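Local coordinates for protein rhamnosidase B (Bacillus sp., PDB 2OKX) that probably catalyses the hydrolytic release of terminal alpha-L-rhamnose from rhamnosides, as an alpha-L-rhamnosidase of glycoside hydrolase family 78, at residues Val416-Ala419 and Ile420-Val423; Tyr488-Glu492 and Gly493-Tyr497. All blocks are in the same frame, centred on the assembly; numbering follows the deposited sequence.

Interaction 1: Val416-Ala419 and Ile420-Val423; sequences VLNA and ILPV. With CA (calcium ion), chain C.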
loop_
_atom_site.group_PDB
_atom_site.type_symbol
_atom_site.label_atom_id
_atom_site.label_comp_id
_atom_site.label_asym_id
_atom_site.label_seq_id
_atom_site.Cartn_x
_atom_site.Cartn_y
_atom_site.Cartn_z
ATOM N N VAL A 416 -18.446 -4.102 -28.232
ATOM C CA VAL A 416 -17.441 -3.750 -27.241
ATOM C C VAL A 416 -17.378 -4.724 -26.069
ATOM O O VAL A 416 -16.310 -4.940 -25.496
ATOM C CB VAL A 416 -17.680 -2.314 -26.715
ATOM C CG1 VAL A 416 -16.580 -1.920 -25.736
ATOM C CG2 VAL A 416 -17.709 -1.347 -27.881
ATOM N N LEU A 417 -18.509 -5.325 -25.714
ATOM C CA LEU A 417 -18.519 -6.268 -24.598
ATOM C C LEU A 417 -17.516 -7.401 -24.820
ATOM O O LEU A 417 -16.968 -7.944 -23.866
ATOM C CB LEU A 417 -19.925 -6.841 -24.389
ATOM C CG LEU A 417 -21.013 -5.811 -24.073
ATOM C CD1 LEU A 417 -22.317 -6.533 -23.776
ATOM C CD2 LEU A 417 -20.595 -4.954 -22.883
ATOM N N ASN A 418 -17.272 -7.751 -26.082
ATOM C CA ASN A 418 -16.328 -8.819 -26.407
ATOM C C ASN A 418 -14.948 -8.528 -25.831
ATOM O O ASN A 418 -14.157 -9.443 -25.603
ATOM C CB ASN A 418 -16.192 -8.977 -27.927
ATOM C CG ASN A 418 -17.440 -9.548 -28.579
ATOM O OD1 ASN A 418 -17.608 -9.460 -29.799
ATOM N ND2 ASN A 418 -18.310 -10.149 -27.778
ATOM N N ALA A 419 -14.659 -7.250 -25.603
ATOM C CA ALA A 419 -13.362 -6.849 -25.076
ATOM C C ALA A 419 -13.052 -7.416 -23.693
ATOM O O ALA A 419 -11.887 -7.557 -23.325
ATOM C CB ALA A 419 -13.262 -5.320 -25.049
ATOM N N ILE A 420 -14.083 -7.747 -22.924
ATOM C CA ILE A 420 -13.853 -8.281 -21.584
ATOM C C ILE A 420 -14.229 -9.751 -21.452
ATOM O O ILE A 420 -14.257 -10.284 -20.346
ATOM C CB ILE A 420 -14.650 -7.501 -20.528
ATOM C CG1 ILE A 420 -16.149 -7.612 -20.827
ATOM C CG2 ILE A 420 -14.200 -6.048 -20.508
ATOM C CD1 ILE A 420 -17.044 -7.206 -19.665
ATOM N N LEU A 421 -14.510 -10.399 -22.580
ATOM C CA LEU A 421 -14.901 -11.807 -22.587
ATOM C C LEU A 421 -13.837 -12.709 -23.206
ATOM O O LEU A 421 -13.152 -12.323 -24.155
ATOM C CB LEU A 421 -16.212 -11.978 -23.364
ATOM C CG LEU A 421 -17.439 -11.234 -22.823
ATOM C CD1 LEU A 421 -18.613 -11.419 -23.767
ATOM C CD2 LEU A 421 -17.786 -11.757 -21.434
ATOM N N PRO A 422 -13.670 -13.924 -22.663
ATOM C CA PRO A 422 -12.672 -14.840 -23.221
ATOM C C PRO A 422 -13.276 -15.557 -24.429
ATOM O O PRO A 422 -13.603 -16.744 -24.367
ATOM C CB PRO A 422 -12.379 -15.778 -22.053
ATOM C CG PRO A 422 -13.710 -15.868 -21.368
ATOM C CD PRO A 422 -14.202 -14.431 -21.385
ATOM N N VAL A 423 -13.433 -14.808 -25.521
ATOM C CA VAL A 423 -14.005 -15.325 -26.766
ATOM C C VAL A 423 -13.117 -14.925 -27.943
ATOM O O VAL A 423 -12.292 -14.022 -27.824
ATOM C CB VAL A 423 -15.432 -14.760 -27.015
ATOM C CG1 VAL A 423 -16.368 -15.196 -25.900
ATOM C CG2 VAL A 423 -15.395 -13.234 -27.099
HETATM CA CA CA C . -10.564 -12.308 -27.442
HETATM O O HOH W 1 -12.559 -11.173 -27.140
HETATM O O HOH W 2 -10.540 -12.907 -25.198
HETATM O O HOH W 3 -10.467 -11.680 -29.757
#
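I420 and L421 fold back over the last turn of the helix before them, and the backbone does much of the work. I420 N donates to L417 O at 3.0 Å, with a nearly straight N-H...O angle of 164°. One residue on, L421 N reaches N418 O at 3.2 Å. With A419 N bound to V416 O, they make successive i to i-3 links, so helix 414-417 tightens into a short 3-10 turn before the chain unwinds toward strand 427-428.

The side chains of I420 and L421 pack against the same carbonyl oxygen that I420 N uses. With chi1 at 61°, I420 carries CG1 between its own N and carbonyl carbon and lays it against L417 O at 3.2 Å. L421 CG approaches that oxygen as well, at 3.5 Å. Beyond the turn, I420 is buried among I208, I441 and I524, which come from strands of both sheets of a beta-sandwich, while A419 rests on L521; the helix end thus closes over that core.

Calcium coordination forms the third group. V423 O binds the ion directly at 2.5 Å, H522 O is another ligand, and three waters join them. Two of these first-shell waters reach on to the turn, whose carbonyls N418 O and L421 O form a second shell: water 1 donates to N418 O at 2.8 Å, and water 2 to L421 O at 2.9 Å. N418 O therefore serves both L421 N and a metal-bound water. Between L421 and V423 the chain makes an inverse gamma turn centred on P422, closed by a weak bond from V423 N to L421 O, and V423 O follows directly on this turn.

Interaction 2: Tyr488-Glu492 and Gly493-Tyr497; sequences YICRE and GRQSY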
loop_
_atom_site.group_PDB
_atom_site.type_symbol
_atom_site.label_atom_id
_atom_site.label_comp_id
_atom_site.label_asym_id
_atom_site.label_seq_id
_atom_site.Cartn_x
_atom_site.Cartn_y
_atom_site.Cartn_z
ATOM N N TYR A 488 0.355 3.582 -22.948
ATOM C CA TYR A 488 0.972 2.679 -23.903
ATOM C C TYR A 488 0.686 3.252 -25.283
ATOM O O TYR A 488 -0.468 3.523 -25.623
ATOM C CB TYR A 488 0.345 1.288 -23.781
ATOM C CG TYR A 488 0.867 0.273 -24.771
ATOM C CD1 TYR A 488 1.955 -0.544 -24.457
ATOM C CD2 TYR A 488 0.271 0.127 -26.024
ATOM C CE1 TYR A 488 2.430 -1.486 -25.367
ATOM C CE2 TYR A 488 0.740 -0.809 -26.943
ATOM C CZ TYR A 488 1.816 -1.610 -26.608
ATOM O OH TYR A 488 2.273 -2.536 -27.516
ATOM N N ILE A 489 1.741 3.463 -26.061
ATOM C CA ILE A 489 1.601 3.997 -27.410
ATOM C C ILE A 489 1.837 2.828 -28.358
ATOM O O ILE A 489 2.886 2.187 -28.328
ATOM C CB ILE A 489 2.622 5.119 -27.672
ATOM C CG1 ILE A 489 2.506 6.179 -26.573
ATOM C CG2 ILE A 489 2.350 5.760 -29.027
ATOM C CD1 ILE A 489 3.631 7.191 -26.562
ATOM N N CYS A 490 0.844 2.565 -29.194
ATOM C CA CYS A 490 0.864 1.441 -30.123
ATOM C C CYS A 490 1.811 1.435 -31.308
ATOM O O CYS A 490 2.088 2.467 -31.915
ATOM C CB CYS A 490 -0.540 1.222 -30.675
ATOM S SG CYS A 490 -1.758 0.812 -29.421
ATOM N N ARG A 491 2.297 0.241 -31.624
ATOM C CA ARG A 491 3.136 0.045 -32.791
ATOM C C ARG A 491 2.047 -0.374 -33.775
ATOM O O ARG A 491 0.886 -0.499 -33.384
ATOM C CB ARG A 491 4.138 -1.095 -32.586
ATOM C CG ARG A 491 3.519 -2.479 -32.428
ATOM C CD ARG A 491 4.570 -3.559 -32.641
ATOM N NE ARG A 491 5.665 -3.429 -31.683
ATOM C CZ ARG A 491 5.643 -3.935 -30.454
ATOM N NH1 ARG A 491 4.584 -4.618 -30.035
ATOM N NH2 ARG A 491 6.670 -3.736 -29.637
ATOM N N GLU A 492 2.398 -0.600 -35.033
ATOM C CA GLU A 492 1.393 -0.980 -36.016
ATOM C C GLU A 492 0.935 -2.433 -35.880
ATOM O O GLU A 492 1.750 -3.331 -35.697
ATOM C CB GLU A 492 1.944 -0.748 -37.425
ATOM C CG GLU A 492 0.937 -0.956 -38.539
ATOM C CD GLU A 492 -0.205 0.034 -38.486
ATOM O OE1 GLU A 492 0.050 1.236 -38.263
ATOM O OE2 GLU A 492 -1.363 -0.386 -38.680
ATOM N N GLY A 493 -0.377 -2.655 -35.957
ATOM C CA GLY A 493 -0.906 -4.009 -35.888
ATOM C C GLY A 493 -1.351 -4.552 -34.543
ATOM O O GLY A 493 -1.696 -3.800 -33.629
ATOM N N ARG A 494 -1.358 -5.878 -34.429
ATOM C CA ARG A 494 -1.764 -6.538 -33.195
ATOM C C ARG A 494 -0.593 -6.607 -32.231
ATOM O O ARG A 494 0.546 -6.847 -32.635
ATOM C CB ARG A 494 -2.275 -7.959 -33.465
ATOM C CG ARG A 494 -2.674 -8.678 -32.181
ATOM C CD ARG A 494 -3.007 -10.147 -32.364
ATOM N NE ARG A 494 -4.214 -10.368 -33.154
ATOM C CZ ARG A 494 -5.151 -11.262 -32.848
ATOM N NH1 ARG A 494 -5.034 -12.017 -31.764
ATOM N NH2 ARG A 494 -6.201 -11.415 -33.641
ATOM N N GLN A 495 -0.882 -6.412 -30.949
ATOM C CA GLN A 495 0.154 -6.441 -29.930
ATOM C C GLN A 495 -0.441 -6.748 -28.559
ATOM O O GLN A 495 -1.648 -6.630 -28.354
ATOM C CB GLN A 495 0.873 -5.093 -29.898
ATOM C CG GLN A 495 -0.044 -3.922 -29.599
ATOM C CD GLN A 495 0.310 -2.685 -30.399
ATOM O OE1 GLN A 495 -0.238 -2.449 -31.481
ATOM N NE2 GLN A 495 1.236 -1.895 -29.879
ATOM N N SER A 496 0.420 -7.154 -27.634
ATOM C CA SER A 496 0.001 -7.482 -26.277
ATOM C C SER A 496 0.925 -6.787 -25.295
ATOM O O SER A 496 2.098 -6.553 -25.592
ATOM C CB SER A 496 0.069 -8.993 -26.044
ATOM O OG SER A 496 -0.782 -9.677 -26.940
ATOM N N TYR A 497 0.392 -6.455 -24.126
ATOM C CA TYR A 497 1.182 -5.794 -23.101
ATOM C C TYR A 497 0.659 -6.108 -21.709
ATOM O O TYR A 497 -0.549 -6.137 -21.482
ATOM C CB TYR A 497 1.161 -4.277 -23.300
ATOM C CG TYR A 497 1.997 -3.541 -22.274
ATOM C CD1 TYR A 497 3.390 -3.582 -22.324
ATOM C CD2 TYR A 497 1.394 -2.842 -21.224
ATOM C CE1 TYR A 497 4.161 -2.951 -21.359
ATOM C CE2 TYR A 497 2.159 -2.207 -20.250
ATOM C CZ TYR A 497 3.542 -2.266 -20.323
ATOM O OH TYR A 497 4.310 -1.650 -19.360
HETATM O O HOH W 4 3.632 -4.764 -27.208
HETATM O O HOH W 5 3.410 -6.635 -31.557
#
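Y488 meets Q495 and Y497 inside a beta-arch, in which one strand crosses to the next through a short bend and the two join different sheets, facing each other through side chains. Strand 485-489 pairs with strand 462-472 and strand 493-498 with strand 450-457. The tyrosine rings slide past each other in opposite directions, their planes at 39° and centroids 5.1 Å apart. Y488 CD1 lies 3.7 Å over one face of Y497, toward its rim. With CG anti to the backbone N (chi1 177°), Y488 extends across the arch until its OH comes 3.4 Å from Q495 CG. F453 meets the Y488 ring edge-to-face, and Y497 OH is bound by E152.

Water links the polar ends. Water 4 is held by Y488 OH at 2.6 Å, accepts from R491 NH1 at 3.0 Å and donates to S496 O at 2.9 Å, fastening both arms and the bend. R491, whose NH2 binds L159 O, bends at chi3 so that the guanidinium edge passes Q495 CB, 3.7 Å from NH1. A phenylalanine in place of Y488 lacks the hydroxyl, which would probably cost water 4 one of its partners and open a small gap beside Q495.

Where the bend passes into the second strand, G493 has backbone angles at which a CB would clash with E492 O. A bend that carries the chain from one sheet to the other, with inward side chains meeting between them, is the mark of a beta-arch, here in the concanavalin-like domain.

How the interactions relate
Interactions 1 and 2 are separate in space, their centres 18 Å apart and nearest atoms about 8 Å, yet the same sandwich joins them. Strand 450-457 pairs with both the outgoing arm of the arch and strand 520-528, which supplies L521 and I524 beneath the turn of interaction 1 and H522 to the calcium. R494 of interaction 2, salt-bridged to E454, has its side chain about 7 Å from that ion. The metal thus fastens the loop at 420-423 to strand 520-528, two strands along the same sheet from 493-498. The catalytic site of this family is expected in the six-hairpin glycosidase domain, and neither contact is known to take part in it.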